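Local coordinates for D-aminopeptidase (Burkholderia sp. LK4, PDB 5TZB), which probably removes N-terminal beta-amino acids or D-amino acids from peptides, as a beta-aminopeptidase of peptidase family S58, of the Ntn-hydrolase type, at residues G310-N315 with P322-K327; T109-T114 with L302-G307; A268-H273 with D332-L337; E99-A104 with M142-E147. One frame throughout, in Å; residues are numbered along the deposited sequence.

Contact 1 of 4, residues G310-N315 with P322-K327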
loop_
_atom_site.group_PDB
_atom_site.type_symbol
_atom_site.label_atom_id
_atom_site.label_comp_id
_atom_site.label_asym_id
_atom_site.label_seq_id
_atom_site.Cartn_x
_atom_site.Cartn_y
_atom_site.Cartn_z
ATOM N N GLY C 310 21.212 -15.759 -10.482
ATOM C CA GLY C 310 22.313 -14.897 -10.869
ATOM C C GLY C 310 21.972 -13.443 -10.600
ATOM O O GLY C 310 22.537 -12.545 -11.216
ATOM N N LEU C 311 21.021 -13.205 -9.693
ATOM C CA LEU C 311 20.681 -11.841 -9.304
ATOM C C LEU C 311 21.834 -11.329 -8.457
ATOM O O LEU C 311 22.485 -12.114 -7.765
ATOM C CB LEU C 311 19.335 -11.779 -8.545
ATOM C CG LEU C 311 18.074 -12.254 -9.284
ATOM C CD1 LEU C 311 16.822 -12.140 -8.410
ATOM C CD2 LEU C 311 17.883 -11.451 -10.572
ATOM N N PRO C 312 22.121 -10.019 -8.530
ATOM C CA PRO C 312 23.314 -9.524 -7.832
ATOM C C PRO C 312 23.151 -9.525 -6.318
ATOM O O PRO C 312 22.176 -8.987 -5.792
ATOM C CB PRO C 312 23.469 -8.083 -8.346
ATOM C CG PRO C 312 22.507 -7.940 -9.483
ATOM C CD PRO C 312 21.418 -8.950 -9.259
ATOM N N ALA C 313 24.109 -10.133 -5.634
ATOM C CA ALA C 313 24.142 -10.107 -4.185
ATOM C C ALA C 313 24.528 -8.710 -3.728
ATOM O O ALA C 313 25.332 -8.041 -4.373
ATOM C CB ALA C 313 25.116 -11.149 -3.645
ATOM N N ALA C 314 23.941 -8.276 -2.617
ATOM C CA ALA C 314 24.212 -6.962 -2.062
ATOM C C ALA C 314 25.611 -6.929 -1.477
ATOM O O ALA C 314 25.975 -7.773 -0.666
ATOM C CB ALA C 314 23.182 -6.602 -0.994
ATOM N N ASN C 315 26.401 -5.966 -1.936
ATOM C CA ASN C 315 27.762 -5.741 -1.470
ATOM C C ASN C 315 28.071 -4.273 -1.705
ATOM O O ASN C 315 28.630 -3.907 -2.740
ATOM C CB ASN C 315 28.754 -6.642 -2.200
ATOM C CG ASN C 315 30.159 -6.569 -1.612
ATOM O OD1 ASN C 315 30.386 -5.934 -0.580
ATOM N ND2 ASN C 315 31.119 -7.192 -2.295
ATOM N N PRO C 322 25.571 -2.124 -15.273
ATOM C CA PRO C 322 24.375 -1.291 -15.070
ATOM C C PRO C 322 23.057 -2.081 -15.026
ATOM O O PRO C 322 22.112 -1.657 -14.339
ATOM C CB PRO C 322 24.404 -0.337 -16.264
ATOM C CG PRO C 322 25.901 -0.239 -16.622
ATOM C CD PRO C 322 26.418 -1.629 -16.376
ATOM N N THR C 323 22.959 -3.151 -15.818
ATOM C CA THR C 323 21.712 -3.909 -15.905
ATOM C C THR C 323 21.943 -5.404 -15.779
ATOM O O THR C 323 23.060 -5.893 -15.974
ATOM C CB THR C 323 20.958 -3.629 -17.244
ATOM O OG1 THR C 323 21.727 -4.119 -18.350
ATOM C CG2 THR C 323 20.723 -2.139 -17.430
ATOM N N THR C 324 20.856 -6.116 -15.495
ATOM C CA THR C 324 20.811 -7.568 -15.448
ATOM C C THR C 324 19.664 -8.081 -16.309
ATOM O O THR C 324 18.556 -7.525 -16.290
ATOM C CB THR C 324 20.631 -8.092 -14.002
ATOM O OG1 THR C 324 21.732 -7.642 -13.194
ATOM C CG2 THR C 324 20.573 -9.616 -13.971
ATOM N N GLY C 325 19.919 -9.125 -17.084
ATOM C CA GLY C 325 18.856 -9.713 -17.868
ATOM C C GLY C 325 18.019 -10.629 -16.995
ATOM O O GLY C 325 18.537 -11.564 -16.383
ATOM N N VAL C 326 16.714 -10.398 -16.968
ATOM C CA VAL C 326 15.843 -11.284 -16.211
ATOM C C VAL C 326 14.657 -11.653 -17.076
ATOM O O VAL C 326 14.416 -11.022 -18.096
ATOM C CB VAL C 326 15.356 -10.630 -14.887
ATOM C CG1 VAL C 326 16.532 -10.406 -13.952
ATOM C CG2 VAL C 326 14.617 -9.316 -15.170
ATOM N N LYS C 327 13.926 -12.682 -16.660
ATOM C CA LYS C 327 12.737 -13.141 -17.358
ATOM C C LYS C 327 11.473 -12.848 -16.573
ATOM O O LYS C 327 11.481 -12.862 -15.347
ATOM C CB LYS C 327 12.812 -14.639 -17.627
ATOM C CG LYS C 327 13.860 -15.025 -18.633
ATOM C CD LYS C 327 13.801 -16.522 -18.847
ATOM C CE LYS C 327 14.914 -16.976 -19.768
ATOM N NZ LYS C 327 14.865 -18.457 -19.914
#
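The loop 310-315 passes beside the start of strand 323-329, nearest at Leu-311 and Thr-324, whose CA atoms are 7.5 Å apart, and no hydrogen bond joins the two segments. Side chains make most of the contact, in two patches. In the first, the methyl CD2 of Leu-311 lies 3.8 Å from CG1 of Val-326, and the two side chains stand roughly perpendicular. CG1 reaches this place because it stands beside the backbone N of Val-326, anti to the carbonyl carbon (chi1 -65°). The second patch pairs Pro-312 with Thr-324, which lie alongside each other, pointing opposite ways; CG of the proline ring comes to 3.8 Å from the threonine OG1. That hydroxyl is not left to the apolar ring, since it is hydrogen-bonded to Asn-330 OD1 of the second subunit. A left-handed backbone shape at Gly-310 (phi 68°) precedes Leu-311. Phe-83 of strand 82-88 touches both Leu-311 and Val-326, which ties that strand to the first patch, while Thr-323, Thr-324, Val-326 and Lys-327 ladder antiparallel with a strand of the second subunit, continuing the sheet across the interface.

Contact 2 of 4, residues T109-T114 with L302-G307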
loop_
_atom_site.group_PDB
_atom_site.type_symbol
_atom_site.label_atom_id
_atom_site.label_comp_id
_atom_site.label_asym_id
_atom_site.label_seq_id
_atom_site.Cartn_x
_atom_site.Cartn_y
_atom_site.Cartn_z
ATOM N N THR C 109 17.865 -14.227 2.420
ATOM C CA THR C 109 18.120 -14.989 3.636
ATOM C C THR C 109 17.221 -16.216 3.679
ATOM O O THR C 109 16.307 -16.332 2.871
ATOM C CB THR C 109 17.838 -14.173 4.914
ATOM O OG1 THR C 109 16.448 -13.798 4.932
ATOM C CG2 THR C 109 18.723 -12.927 4.979
ATOM N N PRO C 110 17.458 -17.118 4.642
ATOM C CA PRO C 110 16.396 -18.093 4.898
ATOM C C PRO C 110 15.154 -17.419 5.467
ATOM O O PRO C 110 15.192 -16.253 5.882
ATOM C CB PRO C 110 16.993 -19.025 5.956
ATOM C CG PRO C 110 18.441 -18.761 5.956
ATOM C CD PRO C 110 18.671 -17.382 5.443
ATOM N N ILE C 111 14.074 -18.181 5.479
ATOM C CA ILE C 111 12.824 -17.826 6.119
ATOM C C ILE C 111 12.614 -18.720 7.319
ATOM O O ILE C 111 12.841 -19.922 7.233
ATOM C CB ILE C 111 11.628 -18.012 5.169
ATOM C CG1 ILE C 111 11.797 -17.135 3.933
ATOM C CG2 ILE C 111 10.304 -17.706 5.877
ATOM C CD1 ILE C 111 10.909 -17.572 2.774
ATOM N N ALA C 112 12.161 -18.144 8.426
ATOM C CA ALA C 112 11.901 -18.936 9.612
ATOM C C ALA C 112 10.507 -18.637 10.179
ATOM O O ALA C 112 10.000 -17.516 10.076
ATOM C CB ALA C 112 12.977 -18.707 10.651
ATOM N N TYR C 113 9.868 -19.686 10.694
ATOM C CA TYR C 113 8.624 -19.591 11.447
ATOM C C TYR C 113 8.888 -19.902 12.917
ATOM O O TYR C 113 9.590 -20.868 13.208
ATOM C CB TYR C 113 7.587 -20.595 10.945
ATOM C CG TYR C 113 7.083 -20.461 9.529
ATOM C CD1 TYR C 113 7.345 -19.342 8.757
ATOM C CD2 TYR C 113 6.313 -21.477 8.972
ATOM C CE1 TYR C 113 6.856 -19.244 7.454
ATOM C CE2 TYR C 113 5.822 -21.388 7.687
ATOM C CZ TYR C 113 6.094 -20.279 6.935
ATOM O OH TYR C 113 5.591 -20.211 5.656
ATOM N N THR C 114 8.300 -19.145 13.840
ATOM C CA THR C 114 8.371 -19.520 15.255
ATOM C C THR C 114 7.170 -18.927 16.015
ATOM O O THR C 114 6.190 -18.553 15.396
ATOM C CB THR C 114 9.710 -19.074 15.881
ATOM O OG1 THR C 114 9.848 -19.628 17.195
ATOM C CG2 THR C 114 9.823 -17.565 15.929
ATOM N N LEU C 302 3.875 -14.593 2.215
ATOM C CA LEU C 302 5.101 -14.328 1.477
ATOM C C LEU C 302 5.174 -15.262 0.295
ATOM O O LEU C 302 4.843 -16.437 0.420
ATOM C CB LEU C 302 6.328 -14.515 2.367
ATOM C CG LEU C 302 7.727 -14.474 1.735
ATOM C CD1 LEU C 302 8.036 -13.118 1.166
ATOM C CD2 LEU C 302 8.757 -14.836 2.786
ATOM N N ALA C 303 5.581 -14.729 -0.848
ATOM C CA ALA C 303 5.837 -15.532 -2.033
ATOM C C ALA C 303 7.220 -15.213 -2.611
ATOM O O ALA C 303 7.590 -14.046 -2.733
ATOM C CB ALA C 303 4.772 -15.301 -3.067
ATOM N N PHE C 304 7.991 -16.242 -2.935
ATOM C CA PHE C 304 9.260 -16.026 -3.639
ATOM C C PHE C 304 9.386 -16.940 -4.858
ATOM O O PHE C 304 8.800 -18.032 -4.913
ATOM C CB PHE C 304 10.463 -16.191 -2.693
ATOM C CG PHE C 304 10.724 -17.613 -2.242
ATOM C CD1 PHE C 304 11.565 -18.456 -2.964
ATOM C CD2 PHE C 304 10.169 -18.085 -1.059
ATOM C CE1 PHE C 304 11.809 -19.753 -2.540
ATOM C CE2 PHE C 304 10.414 -19.379 -0.627
ATOM C CZ PHE C 304 11.237 -20.218 -1.375
ATOM N N ALA C 305 10.166 -16.483 -5.832
ATOM C CA ALA C 305 10.338 -17.201 -7.083
ATOM C C ALA C 305 11.814 -17.528 -7.309
ATOM O O ALA C 305 12.686 -16.706 -7.015
ATOM C CB ALA C 305 9.784 -16.374 -8.237
ATOM N N THR C 306 12.095 -18.716 -7.850
ATOM C CA THR C 306 13.483 -19.138 -8.068
ATOM C C THR C 306 13.889 -19.082 -9.538
ATOM O O THR C 306 15.058 -19.293 -9.862
ATOM C CB THR C 306 13.727 -20.565 -7.535
ATOM O OG1 THR C 306 12.883 -21.487 -8.239
ATOM C CG2 THR C 306 13.412 -20.653 -6.037
ATOM N N GLY C 307 12.936 -18.758 -10.417
ATOM C CA GLY C 307 13.141 -18.780 -11.859
ATOM C C GLY C 307 14.248 -17.889 -12.377
ATOM O O GLY C 307 14.997 -18.261 -13.283
#
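Leu-302 opens the second segment by meeting Ile-111 tip to tip: its CD2 lies 3.5 Å from CD1 of Ile-111, tighter than usual van der Waals contact for two carbons. The leucine arrives there with CG anti to its backbone N (chi1 172°), and the same CD2 also sits 4.0 Å from Ile-111 CG1. Ala-303, next along the strand, points its CB away from the partner, in keeping with strand alternation. Phe-304 again directs its CB toward segment 109-114. Its CG is flanked by both the backbone N and the carbonyl carbon (chi1 70°), which brings the CD2-CE2 side of the ring to the isoleucine; CE2 is 3.9 Å from CD1 of Ile-111, at a slant to the ring. One methyl group of Ile-111 is therefore shared by both neighbours. The nearest CA pair, Ile-111 and Leu-302, is 9.7 Å apart with no hydrogen bond across, a spacing that fits two sheets packed through side chains, consistent with the stacked sheets of Ntn-type hydrolases. Strand 111-115, flanked by strands 63-71 and 144-148, belongs to one sheet, while strand 298-305, beside strand 260-266, belongs to the other; Thr-263 of strand 260-266 touches both Ile-111 and Phe-304.

Contact 3 of 4, residues A268-H273 with D332-L337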
loop_
_atom_site.group_PDB
_atom_site.type_symbol
_atom_site.label_atom_id
_atom_site.label_comp_id
_atom_site.label_asym_id
_atom_site.label_seq_id
_atom_site.Cartn_x
_atom_site.Cartn_y
_atom_site.Cartn_z
ATOM N N ALA C 268 8.764 -20.625 -11.355
ATOM C CA ALA C 268 8.427 -19.681 -12.414
ATOM C C ALA C 268 9.281 -18.407 -12.282
ATOM O O ALA C 268 9.602 -17.989 -11.177
ATOM C CB ALA C 268 6.940 -19.340 -12.368
ATOM N N PRO C 269 9.690 -17.813 -13.413
ATOM C CA PRO C 269 10.470 -16.565 -13.343
ATOM C C PRO C 269 9.582 -15.345 -13.083
ATOM O O PRO C 269 9.199 -14.659 -14.022
ATOM C CB PRO C 269 11.129 -16.481 -14.721
ATOM C CG PRO C 269 10.166 -17.219 -15.632
ATOM C CD PRO C 269 9.597 -18.343 -14.788
ATOM N N LEU C 270 9.161 -15.159 -11.835
ATOM C CA LEU C 270 8.315 -14.031 -11.471
ATOM C C LEU C 270 9.132 -12.841 -11.002
ATOM O O LEU C 270 10.053 -13.004 -10.191
ATOM C CB LEU C 270 7.327 -14.433 -10.373
ATOM C CG LEU C 270 6.260 -15.465 -10.758
ATOM C CD1 LEU C 270 5.321 -15.692 -9.585
ATOM C CD2 LEU C 270 5.488 -15.020 -11.983
ATOM N N LEU C 271 8.767 -11.658 -11.484
ATOM C CA LEU C 271 9.336 -10.388 -11.014
ATOM C C LEU C 271 8.747 -10.019 -9.644
ATOM O O LEU C 271 7.709 -10.578 -9.264
ATOM C CB LEU C 271 9.052 -9.275 -12.025
ATOM C CG LEU C 271 9.629 -9.484 -13.424
ATOM C CD1 LEU C 271 9.281 -8.308 -14.312
ATOM C CD2 LEU C 271 11.139 -9.685 -13.337
ATOM N N PRO C 272 9.393 -9.074 -8.912
ATOM C CA PRO C 272 8.875 -8.658 -7.597
ATOM C C PRO C 272 7.373 -8.322 -7.607
ATOM O O PRO C 272 6.661 -8.864 -6.768
ATOM C CB PRO C 272 9.721 -7.421 -7.272
ATOM C CG PRO C 272 11.044 -7.753 -7.885
ATOM C CD PRO C 272 10.710 -8.470 -9.185
ATOM N N HIS C 273 6.882 -7.540 -8.565
ATOM C CA HIS C 273 5.464 -7.167 -8.552
ATOM C C HIS C 273 4.562 -8.381 -8.784
ATOM O O HIS C 273 3.417 -8.404 -8.318
ATOM C CB HIS C 273 5.172 -6.064 -9.586
ATOM C CG HIS C 273 4.962 -6.557 -10.992
ATOM N ND1 HIS C 273 6.005 -6.806 -11.856
ATOM C CD2 HIS C 273 3.826 -6.761 -11.704
ATOM C CE1 HIS C 273 5.525 -7.172 -13.036
ATOM N NE2 HIS C 273 4.207 -7.161 -12.969
ATOM N N ASP C 332 -0.597 -13.547 -19.494
ATOM C CA ASP C 332 -1.544 -14.553 -19.955
ATOM C C ASP C 332 -1.122 -15.958 -19.535
ATOM O O ASP C 332 -1.795 -16.934 -19.876
ATOM C CB ASP C 332 -1.754 -14.494 -21.475
ATOM C CG ASP C 332 -0.463 -14.673 -22.282
ATOM O OD1 ASP C 332 0.606 -15.019 -21.728
ATOM O OD2 ASP C 332 -0.548 -14.476 -23.510
ATOM N N HIS C 333 -0.016 -16.062 -18.801
ATOM C CA HIS C 333 0.397 -17.345 -18.214
ATOM C C HIS C 333 0.346 -17.296 -16.688
ATOM O O HIS C 333 0.559 -18.319 -16.019
ATOM C CB HIS C 333 1.815 -17.748 -18.652
ATOM C CG HIS C 333 1.876 -18.360 -20.018
ATOM N ND1 HIS C 333 1.691 -17.628 -21.174
ATOM C CD2 HIS C 333 2.058 -19.644 -20.411
ATOM C CE1 HIS C 333 1.791 -18.429 -22.219
ATOM N NE2 HIS C 333 2.004 -19.659 -21.784
ATOM N N ILE C 334 0.030 -16.134 -16.124
ATOM C CA ILE C 334 0.133 -16.031 -14.672
ATOM C C ILE C 334 -1.111 -16.567 -13.937
ATOM O O ILE C 334 -0.996 -16.970 -12.779
ATOM C CB ILE C 334 0.414 -14.560 -14.213
ATOM C CG1 ILE C 334 1.040 -14.531 -12.811
ATOM C CG2 ILE C 334 -0.833 -13.715 -14.270
ATOM C CD1 ILE C 334 1.812 -13.218 -12.463
ATOM N N SER C 335 -2.279 -16.599 -14.584
ATOM C CA SER C 335 -3.482 -17.118 -13.913
ATOM C C SER C 335 -3.348 -18.574 -13.462
ATOM O O SER C 335 -3.813 -18.926 -12.382
ATOM C CB SER C 335 -4.728 -17.004 -14.804
ATOM O OG SER C 335 -5.065 -15.654 -15.045
ATOM N N ALA C 336 -2.708 -19.411 -14.271
ATOM C CA ALA C 336 -2.504 -20.818 -13.871
ATOM C C ALA C 336 -1.603 -20.895 -12.621
ATOM O O ALA C 336 -1.677 -21.857 -11.850
ATOM C CB ALA C 336 -1.908 -21.632 -15.025
ATOM N N LEU C 337 -0.742 -19.892 -12.430
ATOM C CA LEU C 337 0.058 -19.812 -11.204
ATOM C C LEU C 337 -0.796 -19.361 -9.998
ATOM O O LEU C 337 -0.624 -19.886 -8.897
ATOM C CB LEU C 337 1.260 -18.876 -11.382
ATOM C CG LEU C 337 2.384 -19.320 -12.346
ATOM C CD1 LEU C 337 3.347 -18.175 -12.655
ATOM C CD2 LEU C 337 3.153 -20.518 -11.759
#
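Ala-268 and Leu-270 meet Leu-337 from the two ends of an inverse gamma turn centred on Pro-269, so that a tight bend of the chain, rather than a regular element, presents the apolar surface to the helix. The turn is seen in the proline's phi and psi of -79° and 78° and in a weak hydrogen bond from Leu-270 N to Ala-268 O, 2.9 Å long. Both flanking residues direct their CB toward helix 331-355, and both reach the same methyl group. CD1 of Leu-337 lies 3.8 Å from CB of Ala-268 and 3.9 Å from CD2 of Leu-270; in the second pair the leucines extend toward each other tip to tip. Leu-337 CD2 adds a further touch on Ala-268 CB at 4.0 Å. Three residues earlier, Ile-334 runs slantwise to Leu-270, and its CD1 stands 4.1 Å from Leu-270 CD2. Ile-334 has CG1 anti to its backbone N (chi1 -158°), which carries CD1 to the leucine although its CB does not point at segment 268-273. The four touching residues are buried. Next to Ile-334 in sequence, His-333 ND1 donates to Asp-332 OD1 (2.9 Å); the oxygen lies in the imidazole plane, whereas ND1 comes from above the carboxylate plane. Asp-332 OD2 is bonded to Gly-320 N of the second subunit. Around this apolar group, Ile-334 lies against Gln-274 and Arg-277, and Leu-270 also touches Cys-275, Leu-278 and Val-329, so Leu-270 packs between helices 272-289 and 331-355 and strand 323-329.

Contact 4 of 4, residues E99-A104 with M142-E147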
loop_
_atom_site.group_PDB
_atom_site.type_symbol
_atom_site.label_atom_id
_atom_site.label_comp_id
_atom_site.label_asym_id
_atom_site.label_seq_id
_atom_site.Cartn_x
_atom_site.Cartn_y
_atom_site.Cartn_z
ATOM N N GLU C 99 10.331 -5.222 5.071
ATOM C CA GLU C 99 10.341 -3.913 4.408
ATOM C C GLU C 99 11.157 -3.888 3.118
ATOM O O GLU C 99 10.747 -3.243 2.147
ATOM C CB GLU C 99 10.837 -2.817 5.356
ATOM C CG GLU C 99 9.916 -2.614 6.564
ATOM C CD GLU C 99 8.440 -2.365 6.199
ATOM O OE1 GLU C 99 8.112 -1.764 5.134
ATOM O OE2 GLU C 99 7.589 -2.766 7.016
ATOM N N TRP C 100 12.288 -4.586 3.089
ATOM C CA TRP C 100 13.088 -4.628 1.860
ATOM C C TRP C 100 12.425 -5.527 0.824
ATOM O O TRP C 100 12.586 -5.307 -0.363
ATOM C CB TRP C 100 14.509 -5.104 2.144
ATOM C CG TRP C 100 15.478 -5.002 0.949
ATOM C CD1 TRP C 100 16.255 -6.012 0.442
ATOM C CD2 TRP C 100 15.792 -3.830 0.162
ATOM N NE1 TRP C 100 17.020 -5.547 -0.609
ATOM C CE2 TRP C 100 16.755 -4.215 -0.801
ATOM C CE3 TRP C 100 15.341 -2.505 0.167
ATOM C CZ2 TRP C 100 17.292 -3.310 -1.736
ATOM C CZ3 TRP C 100 15.866 -1.609 -0.772
ATOM C CH2 TRP C 100 16.829 -2.022 -1.711
ATOM N N ILE C 101 11.663 -6.526 1.267
ATOM C CA ILE C 101 10.864 -7.304 0.318
ATOM C C ILE C 101 9.813 -6.419 -0.352
ATOM O O ILE C 101 9.607 -6.513 -1.563
ATOM C CB ILE C 101 10.169 -8.503 0.983
ATOM C CG1 ILE C 101 11.195 -9.447 1.600
ATOM C CG2 ILE C 101 9.329 -9.263 -0.037
ATOM C CD1 ILE C 101 11.895 -10.301 0.593
ATOM N N ARG C 102 9.137 -5.568 0.421
ATOM C CA ARG C 102 8.199 -4.596 -0.161
ATOM C C ARG C 102 8.904 -3.658 -1.131
ATOM O O ARG C 102 8.416 -3.391 -2.241
ATOM C CB ARG C 102 7.521 -3.741 0.929
ATOM C CG ARG C 102 6.405 -4.408 1.686
ATOM C CD ARG C 102 5.728 -3.417 2.618
ATOM N NE ARG C 102 4.480 -3.949 3.184
ATOM C CZ ARG C 102 4.364 -4.550 4.366
ATOM N NH1 ARG C 102 5.420 -4.713 5.163
ATOM N NH2 ARG C 102 3.177 -4.993 4.758
ATOM N N GLU C 103 10.053 -3.153 -0.700
ATOM C CA GLU C 103 10.758 -2.113 -1.449
ATOM C C GLU C 103 11.418 -2.669 -2.723
ATOM O O GLU C 103 11.176 -2.168 -3.832
ATOM C CB GLU C 103 11.800 -1.446 -0.547
ATOM C CG GLU C 103 12.538 -0.274 -1.185
ATOM C CD GLU C 103 11.680 0.972 -1.376
ATOM O OE1 GLU C 103 10.897 1.374 -0.461
ATOM O OE2 GLU C 103 11.804 1.574 -2.454
ATOM N N ALA C 104 12.217 -3.718 -2.571
ATOM C CA ALA C 104 13.027 -4.185 -3.698
ATOM C C ALA C 104 12.721 -5.612 -4.139
ATOM O O ALA C 104 13.312 -6.104 -5.102
ATOM C CB ALA C 104 14.488 -4.055 -3.359
ATOM N N MET C 142 19.172 -8.993 6.833
ATOM C CA MET C 142 17.778 -8.754 7.220
ATOM C C MET C 142 16.909 -10.012 7.024
ATOM O O MET C 142 16.134 -10.090 6.062
ATOM C CB MET C 142 17.207 -7.575 6.423
ATOM C CG MET C 142 17.913 -6.220 6.686
ATOM S SD MET C 142 17.255 -4.875 5.684
ATOM C CE MET C 142 17.787 -5.381 4.041
ATOM N N PRO C 143 17.043 -11.002 7.927
ATOM C CA PRO C 143 16.291 -12.265 7.810
ATOM C C PRO C 143 14.762 -12.111 7.917
ATOM O O PRO C 143 14.258 -11.223 8.611
ATOM C CB PRO C 143 16.825 -13.107 8.974
ATOM C CG PRO C 143 18.155 -12.449 9.370
ATOM C CD PRO C 143 17.950 -10.995 9.084
ATOM N N VAL C 144 14.033 -12.975 7.218
ATOM C CA VAL C 144 12.583 -12.974 7.299
ATOM C C VAL C 144 12.131 -13.983 8.345
ATOM O O VAL C 144 12.358 -15.183 8.203
ATOM C CB VAL C 144 11.920 -13.304 5.939
ATOM C CG1 VAL C 144 10.384 -13.414 6.097
ATOM C CG2 VAL C 144 12.282 -12.234 4.883
ATOM N N VAL C 145 11.507 -13.491 9.409
ATOM C CA VAL C 145 10.991 -14.362 10.448
ATOM C C VAL C 145 9.530 -14.007 10.642
ATOM O O VAL C 145 9.181 -12.823 10.707
ATOM C CB VAL C 145 11.760 -14.226 11.773
ATOM C CG1 VAL C 145 11.204 -15.195 12.819
ATOM C CG2 VAL C 145 13.238 -14.501 11.552
ATOM N N MET C 146 8.671 -15.028 10.659
ATOM C CA MET C 146 7.243 -14.827 10.846
ATOM C C MET C 146 6.791 -15.694 12.005
ATOM O O MET C 146 7.555 -16.537 12.473
ATOM C CB MET C 146 6.489 -15.142 9.556
ATOM C CG MET C 146 6.830 -14.155 8.431
ATOM S SD MET C 146 6.019 -14.521 6.868
ATOM C CE MET C 146 7.025 -15.892 6.303
ATOM N N GLU C 147 5.562 -15.490 12.483
ATOM C CA GLU C 147 5.142 -16.132 13.716
ATOM C C GLU C 147 3.645 -16.382 13.810
ATOM O O GLU C 147 2.858 -15.746 13.109
ATOM C CB GLU C 147 5.568 -15.285 14.923
ATOM C CG GLU C 147 5.026 -13.854 14.929
ATOM C CD GLU C 147 3.553 -13.748 15.369
ATOM O OE1 GLU C 147 3.059 -14.637 16.103
ATOM O OE2 GLU C 147 2.897 -12.758 14.980
#
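Trp-100 and Met-142 run obliquely to each other, and the methyl CE of the methionine makes the touch. It lies 3.8 Å from CB of Trp-100 and 3.9 Å from CG, at the root of the indole, with CD1 of the same ring 4.0 Å away. The methionine is extended through chi2 and then bends at chi3 (-68°), turning its terminal methyl to the tryptophan. With CG anti to the backbone N (chi1 -172°), the indole leads onward from Met-142, and Ala-104 CB sits 3.3 Å above one of its faces, offset toward the rim. A looser pair joins Ile-101 and Val-144, where CG1 of the isoleucine is 4.4 Å from CG2 of the valine. The contact thus lays the short helix 98-104 against the start of strand 144-148, which in its mixed sheet runs parallel to strand 111-115 and antiparallel to the short edge strand 95-96. Helix 119-129 takes the side chains of Pro-143 and Val-145, whereas Val-144 turns with Ile-101 to Leu-107 of strand 106-107. Along the helix, Arg-102 NH1 forms a long salt bridge, 3.5 Å, with OE2 of Glu-99. The same two side chains also exchange salt bridges with Arg-102 and Glu-99 of the fourth subunit; the carboxylates would offset the closeness of the two arginines. Glu-103 OE2 bridges to Arg-277 of the second subunit, on which Trp-100 also packs.

Contacts 2 and 4 are the closest pair, with centres 9 Å apart, and meet in one sheet: Ala-112 O and Met-146 N, 2.9 Å apart, probably hydrogen-bond between the neighbouring strands 111-115 and 144-148. Contact 2 reaches contact 3 where Ala-305 CB lies 3.8 Å from Leu-270 CB, their centres being 17 Å apart. Contact 3 in turn touches contact 1 through Val-326 CG2 and Leu-271 CD2, 3.9 Å apart. Contacts 1, 3 and 4 all border the second subunit. A bound calcium ion is about 8 Å from the side chain of Val-326, about 9 Å from that of Leu-270 and about 11 Å from that of Ile-101.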